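PDB 6DXU: glycosyl hydrolase family 2, TIM barrel domain protein from Parabacteroides merdae ATCC 43184, which probably hydrolyses beta-glucuronides as a glycoside hydrolase family 2 beta-glucuronidase of a human gut bacterium. Local coordinates for residues 33-44 / 87-97; 233-241 / 253-262. All coordinates share one frame; numbering follows the deposited sequence.

Interaction 1 of 2, residues 33-44 / 87-97; sequences LTNNWEYLKGDL and YEGPGWYKTLL
Trp-92 pairs with Leu-40 across two antiparallel strands, and its side chain runs on past strand 37-41. Trp-92 CB lies 4.4 Å from Leu-40 CB, both side chains emerging on the same face of the sheet. With CG anti to the carbonyl carbon (chi1 -77°), the indole swings along the partner chain. Trp-92 CD1, at the ring edge, lies 3.4 Å from Gly-42 O. Trp-92 NE1 gives a nearly straight hydrogen bond of 2.8 Å to Asp-43 OD1, close to the ring plane. Over the bicyclic face sits Leu-44, with Leu-44 CG 3.7 Å from the centre of the five-membered ring and Leu-44 CD1 3.6 Å from Trp-92 CD2; the same methyl also covers Trp-92 CE2 and CE3. Trp-92 touches Trp-65 and Arg-167 as well, the latter salt-bridged to Asp-43 OD2 from strand 162-169.

Toward the other end, Thr-95 uses both branches. Thr-95 OG1 donates to Asn-36 O at 2.7 Å, from above the carbonyl plane, while Thr-95 CG2 rests over the six-membered ring of Trp-37, 3.6 Å from its centre. A threonine suits this place by supplying both a hydroxyl and a methyl. Glycine suits position 91, since a CB there would press against Tyr-39 and Leu-40 O. In this sugar-binding domain, then, Asp-43 holds Trp-92 at NE1 and Leu-44 covers one face, which probably limits the indole's rotation.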
loop_
_atom_site.group_PDB
_atom_site.type_symbol
_atom_site.label_atom_id
_atom_site.label_comp_id
_atom_site.label_asym_id
_atom_site.label_seq_id
_atom_site.Cartn_x
_atom_site.Cartn_y
_atom_site.Cartn_z
ATOM N N LEU D 33 -6.778 35.255 3.794
ATOM C CA LEU D 33 -7.081 34.756 5.134
ATOM C C LEU D 33 -5.897 35.081 6.031
ATOM O O LEU D 33 -4.938 34.320 6.124
ATOM C CB LEU D 33 -7.358 33.256 5.101
ATOM C CG LEU D 33 -8.536 32.840 4.238
ATOM C CD1 LEU D 33 -8.626 31.297 4.209
ATOM C CD2 LEU D 33 -9.802 33.434 4.838
ATOM N N THR D 34 -5.946 36.234 6.685
ATOM C CA THR D 34 -4.815 36.638 7.501
ATOM C C THR D 34 -5.081 36.589 8.995
ATOM O O THR D 34 -4.146 36.336 9.759
ATOM C CB THR D 34 -4.356 38.049 7.113
ATOM O OG1 THR D 34 -5.426 38.966 7.330
ATOM C CG2 THR D 34 -3.946 38.085 5.611
ATOM N N ASN D 35 -6.319 36.784 9.436
ATOM C CA ASN D 35 -6.614 36.934 10.856
ATOM C C ASN D 35 -7.203 35.662 11.473
ATOM O O ASN D 35 -7.740 34.798 10.784
ATOM C CB ASN D 35 -7.580 38.095 11.060
ATOM C CG ASN D 35 -6.972 39.416 10.654
ATOM O OD1 ASN D 35 -5.877 39.758 11.097
ATOM N ND2 ASN D 35 -7.663 40.157 9.806
ATOM N N ASN D 36 -7.093 35.561 12.804
ATOM C CA ASN D 36 -7.791 34.521 13.581
ATOM C C ASN D 36 -7.250 33.125 13.284
ATOM O O ASN D 36 -8.013 32.162 13.154
ATOM C CB ASN D 36 -9.303 34.584 13.347
ATOM C CG ASN D 36 -9.866 35.952 13.708
ATOM O OD1 ASN D 36 -9.545 36.501 14.763
ATOM N ND2 ASN D 36 -10.653 36.530 12.815
ATOM N N TRP D 37 -5.930 33.019 13.173
ATOM C CA TRP D 37 -5.250 31.738 13.040
ATOM C C TRP D 37 -4.499 31.404 14.320
ATOM O O TRP D 37 -4.083 32.297 15.061
ATOM C CB TRP D 37 -4.267 31.757 11.868
ATOM C CG TRP D 37 -4.936 31.711 10.519
ATOM C CD1 TRP D 37 -5.352 32.774 9.774
ATOM C CD2 TRP D 37 -5.217 30.539 9.743
ATOM N NE1 TRP D 37 -5.901 32.338 8.593
ATOM C CE2 TRP D 37 -5.822 30.969 8.542
ATOM C CE3 TRP D 37 -5.030 29.168 9.954
ATOM C CZ2 TRP D 37 -6.232 30.078 7.548
ATOM C CZ3 TRP D 37 -5.440 28.278 8.965
ATOM C CH2 TRP D 37 -6.033 28.733 7.780
ATOM N N GLU D 38 -4.313 30.110 14.558
ATOM C CA GLU D 38 -3.415 29.632 15.598
ATOM C C GLU D 38 -2.413 28.655 15.006
ATOM O O GLU D 38 -2.721 27.908 14.071
ATOM C CB GLU D 38 -4.183 28.971 16.719
ATOM C CG GLU D 38 -5.105 29.926 17.451
ATOM C CD GLU D 38 -6.000 29.188 18.423
ATOM O OE1 GLU D 38 -5.685 29.183 19.629
ATOM O OE2 GLU D 38 -7.002 28.585 17.974
ATOM N N TYR D 39 -1.220 28.637 15.594
ATOM C CA TYR D 39 -0.093 27.875 15.079
ATOM C C TYR D 39 0.439 26.958 16.173
ATOM O O TYR D 39 0.589 27.385 17.324
ATOM C CB TYR D 39 1.020 28.817 14.614
ATOM C CG TYR D 39 2.382 28.168 14.478
ATOM C CD1 TYR D 39 2.596 27.166 13.553
ATOM C CD2 TYR D 39 3.458 28.581 15.251
ATOM C CE1 TYR D 39 3.836 26.566 13.419
ATOM C CE2 TYR D 39 4.708 27.997 15.114
ATOM C CZ TYR D 39 4.883 26.985 14.188
ATOM O OH TYR D 39 6.105 26.369 14.027
ATOM N N LEU D 40 0.740 25.711 15.810
ATOM C CA LEU D 40 1.376 24.765 16.722
ATOM C C LEU D 40 2.650 24.239 16.070
ATOM O O LEU D 40 2.596 23.615 15.004
ATOM C CB LEU D 40 0.446 23.602 17.069
ATOM C CG LEU D 40 1.088 22.566 18.003
ATOM C CD1 LEU D 40 1.226 23.172 19.413
ATOM C CD2 LEU D 40 0.261 21.314 18.068
ATOM N N LYS D 41 3.794 24.491 16.703
ATOM C CA LYS D 41 5.036 23.865 16.276
ATOM C C LYS D 41 5.007 22.393 16.676
ATOM O O LYS D 41 4.818 22.066 17.851
ATOM C CB LYS D 41 6.231 24.577 16.905
ATOM C CG LYS D 41 7.597 23.943 16.604
ATOM C CD LYS D 41 8.697 24.565 17.488
ATOM C CE LYS D 41 10.043 23.818 17.426
ATOM N NZ LYS D 41 10.014 22.449 18.064
ATOM N N GLY D 42 5.139 21.508 15.710
ATOM C CA GLY D 42 5.119 20.085 15.992
ATOM C C GLY D 42 3.839 19.434 15.500
ATOM O O GLY D 42 2.893 20.088 15.064
ATOM N N ASP D 43 3.811 18.112 15.600
ATOM C CA ASP D 43 2.721 17.362 14.999
ATOM C C ASP D 43 1.595 17.113 15.998
ATOM O O ASP D 43 1.783 17.157 17.212
ATOM C CB ASP D 43 3.245 16.037 14.461
ATOM C CG ASP D 43 2.619 15.646 13.136
ATOM O OD1 ASP D 43 1.684 16.328 12.659
ATOM O OD2 ASP D 43 3.061 14.623 12.569
ATOM N N LEU D 44 0.403 16.877 15.459
ATOM C CA LEU D 44 -0.720 16.353 16.221
ATOM C C LEU D 44 -0.759 14.832 16.071
ATOM O O LEU D 44 -0.168 14.262 15.151
ATOM C CB LEU D 44 -2.039 16.934 15.727
ATOM C CG LEU D 44 -2.153 18.450 15.857
ATOM C CD1 LEU D 44 -3.433 18.882 15.184
ATOM C CD2 LEU D 44 -2.143 18.817 17.341
ATOM N N TYR D 87 14.252 25.069 12.727
ATOM C CA TYR D 87 13.317 23.958 12.814
ATOM C C TYR D 87 12.936 23.464 11.426
ATOM O O TYR D 87 12.433 24.236 10.601
ATOM C CB TYR D 87 12.062 24.386 13.567
ATOM C CG TYR D 87 11.011 23.297 13.656
ATOM C CD1 TYR D 87 11.210 22.168 14.452
ATOM C CD2 TYR D 87 9.809 23.404 12.953
ATOM C CE1 TYR D 87 10.231 21.178 14.544
ATOM C CE2 TYR D 87 8.830 22.421 13.035
ATOM C CZ TYR D 87 9.051 21.310 13.833
ATOM O OH TYR D 87 8.080 20.334 13.921
ATOM N N GLU D 88 13.140 22.173 11.190
ATOM C CA GLU D 88 12.688 21.489 9.985
ATOM C C GLU D 88 11.810 20.329 10.443
ATOM O O GLU D 88 12.308 19.294 10.900
ATOM C CB GLU D 88 13.883 21.026 9.160
ATOM C CG GLU D 88 14.647 22.196 8.516
ATOM C CD GLU D 88 15.766 21.710 7.606
ATOM O OE1 GLU D 88 16.907 21.503 8.098
ATOM O OE2 GLU D 88 15.480 21.503 6.410
ATOM N N GLY D 89 10.497 20.495 10.338
ATOM C CA GLY D 89 9.595 19.497 10.853
ATOM C C GLY D 89 8.163 19.914 10.596
ATOM O O GLY D 89 7.896 20.875 9.873
ATOM N N PRO D 90 7.217 19.184 11.164
ATOM C CA PRO D 90 5.806 19.512 10.955
ATOM C C PRO D 90 5.312 20.610 11.890
ATOM O O PRO D 90 5.850 20.865 12.968
ATOM C CB PRO D 90 5.089 18.184 11.243
ATOM C CG PRO D 90 5.999 17.473 12.203
ATOM C CD PRO D 90 7.404 17.869 11.812
ATOM N N GLY D 91 4.264 21.281 11.435
ATOM C CA GLY D 91 3.572 22.253 12.257
ATOM C C GLY D 91 2.169 22.398 11.729
ATOM O O GLY D 91 1.891 22.074 10.569
ATOM N N TRP D 92 1.280 22.874 12.586
ATOM C CA TRP D 92 -0.131 22.929 12.246
ATOM C C TRP D 92 -0.674 24.348 12.353
ATOM O O TRP D 92 -0.231 25.132 13.192
ATOM C CB TRP D 92 -0.930 22.030 13.156
ATOM C CG TRP D 92 -0.841 20.562 12.815
ATOM C CD1 TRP D 92 0.165 19.693 13.153
ATOM C CD2 TRP D 92 -1.811 19.800 12.093
ATOM N NE1 TRP D 92 -0.128 18.422 12.687
ATOM C CE2 TRP D 92 -1.344 18.461 12.044
ATOM C CE3 TRP D 92 -3.045 20.110 11.500
ATOM C CZ2 TRP D 92 -2.052 17.451 11.411
ATOM C CZ3 TRP D 92 -3.752 19.092 10.875
ATOM C CH2 TRP D 92 -3.251 17.785 10.831
ATOM N N TYR D 93 -1.673 24.653 11.520
ATOM C CA TYR D 93 -2.436 25.891 11.617
ATOM C C TYR D 93 -3.911 25.537 11.720
ATOM O O TYR D 93 -4.364 24.589 11.090
ATOM C CB TYR D 93 -2.236 26.792 10.374
ATOM C CG TYR D 93 -0.816 27.240 10.140
ATOM C CD1 TYR D 93 -0.356 28.440 10.658
ATOM C CD2 TYR D 93 0.055 26.472 9.375
ATOM C CE1 TYR D 93 0.953 28.867 10.442
ATOM C CE2 TYR D 93 1.358 26.881 9.145
ATOM C CZ TYR D 93 1.799 28.089 9.676
ATOM O OH TYR D 93 3.088 28.519 9.461
ATOM N N LYS D 94 -4.675 26.313 12.476
ATOM C CA LYS D 94 -6.116 26.101 12.473
ATOM C C LYS D 94 -6.838 27.436 12.536
ATOM O O LYS D 94 -6.359 28.392 13.150
ATOM C CB LYS D 94 -6.586 25.210 13.636
ATOM C CG LYS D 94 -6.391 25.808 15.014
ATOM C CD LYS D 94 -6.769 24.797 16.115
ATOM C CE LYS D 94 -6.605 25.440 17.490
ATOM N NZ LYS D 94 -6.960 24.502 18.602
ATOM N N THR D 95 -8.009 27.477 11.898
ATOM C CA THR D 95 -8.900 28.630 11.956
ATOM C C THR D 95 -10.330 28.105 11.885
ATOM O O THR D 95 -10.572 26.934 11.573
ATOM C CB THR D 95 -8.613 29.636 10.825
ATOM O OG1 THR D 95 -9.253 30.895 11.102
ATOM C CG2 THR D 95 -9.106 29.115 9.473
ATOM N N LEU D 96 -11.278 28.972 12.193
ATOM C CA LEU D 96 -12.687 28.684 11.971
ATOM C C LEU D 96 -13.116 29.599 10.830
ATOM O O LEU D 96 -13.189 30.822 11.004
ATOM C CB LEU D 96 -13.492 28.937 13.246
ATOM C CG LEU D 96 -13.095 28.094 14.466
ATOM C CD1 LEU D 96 -13.888 28.485 15.706
ATOM C CD2 LEU D 96 -13.247 26.607 14.169
ATOM N N LEU D 97 -13.467 29.009 9.688
ATOM C CA LEU D 97 -13.731 29.795 8.491
ATOM C C LEU D 97 -15.162 30.257 8.516
ATOM O O LEU D 97 -16.071 29.447 8.688
ATOM C CB LEU D 97 -13.526 28.979 7.220
ATOM C CG LEU D 97 -12.144 28.719 6.665
ATOM C CD1 LEU D 97 -12.285 27.775 5.461
ATOM C CD2 LEU D 97 -11.606 30.056 6.235
HETATM O O HOH W 1 -10.425 31.084 14.240
HETATM O O HOH W 2 -6.392 26.492 20.759
#

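Interaction 2 of 2, residues 233-241 / 253-262; sequences DIRKADVTV and SKTLEGILPL
Asp-238 reaches across to Gly-258 and accepts a hydrogen bond from its backbone N, 2.8 Å from Asp-238 OD1 and met nearly along the C-O axis. With chi1 at -72°, the carboxylate is carried over to the point where the opposite strand bulges. There Gly-258 and Ile-259 both face Ala-237, whose O accepts from Ile-259 N at 2.9 Å. Glycine fits the first position of the bulge because its phi is positive (67°). Replacing Asp-238 by alanine is likely to leave Gly-258 N without its acceptor and the bulge less firmly held.

Beyond the bulge the pairing is regular. Leu-256 N donates to Val-239 O at 2.7 Å, and Val-241 N to Lys-254 O at 2.8 Å. Between these pairs Thr-240 and Thr-255 face each other, their OG1 atoms joined by a hydrogen bond of 2.9 Å. Both hydroxyls lie anti to their own carbonyl carbons, which turns them toward one another, and beta-branched residues suit such extended backbone.

The side with Ala-237, Val-239 and Val-241 is largely apolar; Lys-254 starts there too, but its tip turns aside, with NZ hydrogen-bonded to Leu-267 O. Val-239 CG2 meets Ile-259 CG2 at 3.6 Å, and the small CB of Ala-237 lets Pro-261 lie close, with CG 3.9 Å away. Phe-228 touches both Val-239 and Pro-261, and Leu-267 packs on Val-239 and Ile-259, so this side lies against strands 219-229 and 263-273, consistent with the second layer of a sandwich. Pro-261 centres an inverse gamma turn that follows the corner at Gly-258. The whole is a beta hairpin with a G1 bulge in its second strand, as suits the immunoglobulin-like beta-sandwich domain of family 2 glycoside hydrolases.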
loop_
_atom_site.group_PDB
_atom_site.type_symbol
_atom_site.label_atom_id
_atom_site.label_comp_id
_atom_site.label_asym_id
_atom_site.label_seq_id
_atom_site.Cartn_x
_atom_site.Cartn_y
_atom_site.Cartn_z
ATOM N N ASP D 233 -21.290 21.136 -14.869
ATOM C CA ASP D 233 -21.568 20.670 -16.233
ATOM C C ASP D 233 -22.597 21.558 -16.944
ATOM O O ASP D 233 -23.460 21.078 -17.683
ATOM C CB ASP D 233 -22.012 19.199 -16.209
ATOM C CG ASP D 233 -22.187 18.611 -17.589
ATOM O OD1 ASP D 233 -23.212 17.922 -17.813
ATOM O OD2 ASP D 233 -21.323 18.873 -18.460
ATOM N N ILE D 234 -22.476 22.880 -16.748
ATOM C CA ILE D 234 -23.253 23.835 -17.539
ATOM C C ILE D 234 -22.907 23.658 -19.012
ATOM O O ILE D 234 -21.729 23.600 -19.382
ATOM C CB ILE D 234 -22.965 25.273 -17.057
ATOM C CG1 ILE D 234 -23.271 25.437 -15.556
ATOM C CG2 ILE D 234 -23.744 26.298 -17.893
ATOM C CD1 ILE D 234 -24.643 24.968 -15.143
ATOM N N ARG D 235 -23.931 23.578 -19.872
ATOM C CA ARG D 235 -23.687 23.198 -21.264
ATOM C C ARG D 235 -23.320 24.362 -22.174
ATOM O O ARG D 235 -22.639 24.150 -23.188
ATOM C CB ARG D 235 -24.902 22.470 -21.850
ATOM C CG ARG D 235 -25.366 21.268 -21.032
ATOM C CD ARG D 235 -24.336 20.153 -20.975
ATOM N NE ARG D 235 -24.831 18.991 -20.222
ATOM C CZ ARG D 235 -25.606 18.044 -20.742
ATOM N NH1 ARG D 235 -25.976 18.107 -22.021
ATOM N NH2 ARG D 235 -26.013 17.031 -19.985
ATOM N N LYS D 236 -23.763 25.576 -21.860
ATOM C CA LYS D 236 -23.544 26.717 -22.733
ATOM C C LYS D 236 -23.277 27.967 -21.910
ATOM O O LYS D 236 -23.796 28.128 -20.804
ATOM C CB LYS D 236 -24.751 26.952 -23.651
ATOM C CG LYS D 236 -24.919 25.856 -24.681
ATOM C CD LYS D 236 -25.937 26.223 -25.735
ATOM C CE LYS D 236 -25.936 25.194 -26.855
ATOM N NZ LYS D 236 -24.860 25.515 -27.832
ATOM N N ALA D 237 -22.464 28.857 -22.472
ATOM C CA ALA D 237 -22.232 30.154 -21.865
ATOM C C ALA D 237 -21.917 31.146 -22.966
ATOM O O ALA D 237 -21.573 30.771 -24.087
ATOM C CB ALA D 237 -21.088 30.115 -20.849
ATOM N N ASP D 238 -22.053 32.421 -22.636
ATOM C CA ASP D 238 -21.607 33.493 -23.511
ATOM C C ASP D 238 -20.303 34.045 -22.945
ATOM O O ASP D 238 -20.262 34.483 -21.792
ATOM C CB ASP D 238 -22.669 34.589 -23.621
ATOM C CG ASP D 238 -23.879 34.154 -24.440
ATOM O OD1 ASP D 238 -23.843 33.049 -25.036
ATOM O OD2 ASP D 238 -24.875 34.906 -24.470
ATOM N N VAL D 239 -19.249 34.030 -23.750
ATOM C CA VAL D 239 -17.925 34.445 -23.306
ATOM C C VAL D 239 -17.498 35.658 -24.123
ATOM O O VAL D 239 -17.498 35.609 -25.360
ATOM C CB VAL D 239 -16.900 33.306 -23.437
ATOM C CG1 VAL D 239 -15.513 33.800 -23.052
ATOM C CG2 VAL D 239 -17.316 32.141 -22.545
ATOM N N THR D 240 -17.149 36.742 -23.433
ATOM C CA THR D 240 -16.636 37.958 -24.062
ATOM C C THR D 240 -15.140 38.077 -23.803
ATOM O O THR D 240 -14.685 37.883 -22.673
ATOM C CB THR D 240 -17.360 39.197 -23.540
ATOM O OG1 THR D 240 -18.764 39.067 -23.795
ATOM C CG2 THR D 240 -16.831 40.480 -24.231
ATOM N N VAL D 241 -14.380 38.348 -24.860
ATOM C CA VAL D 241 -12.950 38.615 -24.777
ATOM C C VAL D 241 -12.748 40.063 -25.203
ATOM O O VAL D 241 -13.141 40.442 -26.314
ATOM C CB VAL D 241 -12.142 37.670 -25.678
ATOM C CG1 VAL D 241 -10.646 37.938 -25.535
ATOM C CG2 VAL D 241 -12.469 36.213 -25.370
ATOM N N SER D 253 -12.786 43.504 -29.072
ATOM C CA SER D 253 -13.834 42.902 -28.267
ATOM C C SER D 253 -14.618 41.938 -29.144
ATOM O O SER D 253 -14.970 42.264 -30.283
ATOM C CB SER D 253 -14.753 43.968 -27.669
ATOM O OG SER D 253 -15.505 43.444 -26.588
ATOM N N LYS D 254 -14.873 40.747 -28.612
ATOM C CA LYS D 254 -15.617 39.736 -29.338
ATOM C C LYS D 254 -16.365 38.904 -28.310
ATOM O O LYS D 254 -15.824 38.589 -27.246
ATOM C CB LYS D 254 -14.702 38.850 -30.192
ATOM C CG LYS D 254 -15.424 37.654 -30.807
ATOM C CD LYS D 254 -14.540 36.806 -31.725
ATOM C CE LYS D 254 -13.445 36.080 -30.955
ATOM N NZ LYS D 254 -13.064 34.798 -31.620
ATOM N N THR D 255 -17.623 38.611 -28.603
ATOM C CA THR D 255 -18.425 37.732 -27.769
ATOM C C THR D 255 -18.699 36.433 -28.512
ATOM O O THR D 255 -19.201 36.450 -29.642
ATOM C CB THR D 255 -19.728 38.415 -27.371
ATOM O OG1 THR D 255 -19.426 39.559 -26.564
ATOM C CG2 THR D 255 -20.597 37.462 -26.574
ATOM N N LEU D 256 -18.385 35.313 -27.873
ATOM C CA LEU D 256 -18.688 33.992 -28.414
ATOM C C LEU D 256 -19.961 33.515 -27.729
ATOM O O LEU D 256 -19.965 33.283 -26.517
ATOM C CB LEU D 256 -17.534 33.020 -28.184
ATOM C CG LEU D 256 -16.168 33.338 -28.797
ATOM C CD1 LEU D 256 -15.327 34.190 -27.879
ATOM C CD2 LEU D 256 -15.442 32.050 -29.121
ATOM N N GLU D 257 -21.041 33.393 -28.497
ATOM C CA GLU D 257 -22.348 33.067 -27.938
ATOM C C GLU D 257 -22.564 31.557 -27.947
ATOM O O GLU D 257 -22.330 30.896 -28.962
ATOM C CB GLU D 257 -23.470 33.763 -28.712
ATOM C CG GLU D 257 -23.615 35.245 -28.393
ATOM C CD GLU D 257 -24.756 35.911 -29.160
ATOM O OE1 GLU D 257 -25.359 35.255 -30.034
ATOM O OE2 GLU D 257 -25.050 37.096 -28.888
ATOM N N GLY D 258 -23.026 31.023 -26.822
ATOM C CA GLY D 258 -23.359 29.610 -26.756
ATOM C C GLY D 258 -22.170 28.691 -26.894
ATOM O O GLY D 258 -22.290 27.605 -27.476
ATOM N N ILE D 259 -21.014 29.101 -26.381
ATOM C CA ILE D 259 -19.844 28.236 -26.393
ATOM C C ILE D 259 -19.996 27.169 -25.311
ATOM O O ILE D 259 -20.727 27.345 -24.333
ATOM C CB ILE D 259 -18.572 29.080 -26.196
ATOM C CG1 ILE D 259 -17.310 28.280 -26.501
ATOM C CG2 ILE D 259 -18.507 29.616 -24.792
ATOM C CD1 ILE D 259 -16.036 29.065 -26.214
ATOM N N LEU D 260 -19.317 26.030 -25.503
ATOM C CA LEU D 260 -19.275 24.990 -24.474
ATOM C C LEU D 260 -18.204 25.352 -23.451
ATOM O O LEU D 260 -17.009 25.289 -23.757
ATOM C CB LEU D 260 -18.994 23.621 -25.098
ATOM C CG LEU D 260 -18.602 22.462 -24.173
ATOM C CD1 LEU D 260 -19.713 22.163 -23.195
ATOM C CD2 LEU D 260 -18.292 21.239 -25.024
ATOM N N PRO D 261 -18.583 25.753 -22.238
ATOM C CA PRO D 261 -17.588 26.200 -21.249
ATOM C C PRO D 261 -17.035 25.026 -20.441
ATOM O O PRO D 261 -17.225 24.930 -19.217
ATOM C CB PRO D 261 -18.406 27.167 -20.386
ATOM C CG PRO D 261 -19.774 26.512 -20.357
ATOM C CD PRO D 261 -19.957 25.855 -21.714
ATOM N N LEU D 262 -16.340 24.119 -21.134
ATOM C CA LEU D 262 -15.873 22.866 -20.543
ATOM C C LEU D 262 -14.494 22.548 -21.105
ATOM O O LEU D 262 -14.318 22.518 -22.325
ATOM C CB LEU D 262 -16.853 21.726 -20.857
ATOM C CG LEU D 262 -16.679 20.383 -20.128
ATOM C CD1 LEU D 262 -16.998 20.531 -18.646
ATOM C CD2 LEU D 262 -17.574 19.350 -20.779
#

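How the interactions relate
Both contacts pair antiparallel strands, but in separate domains and with no shared element: their centres lie about 41 Å apart and their nearest atoms about 23 Å. Interaction 1 joins two inner strands of a six-stranded sheet, far apart in sequence, and relies on aromatic rings; 9 of its 19 touching residues are buried and 3 exposed. Interaction 2, with 6 of 19 buried and 5 exposed, is a local hairpin nearer the surface, strand 250-259 being outermost in its sheet within the chain; mostly aliphatic side chains line the face toward the neighbouring strands. Each approaches another subunit: 33-44 packs on the second, while 233-241 and 253-262 make polar contacts with the third.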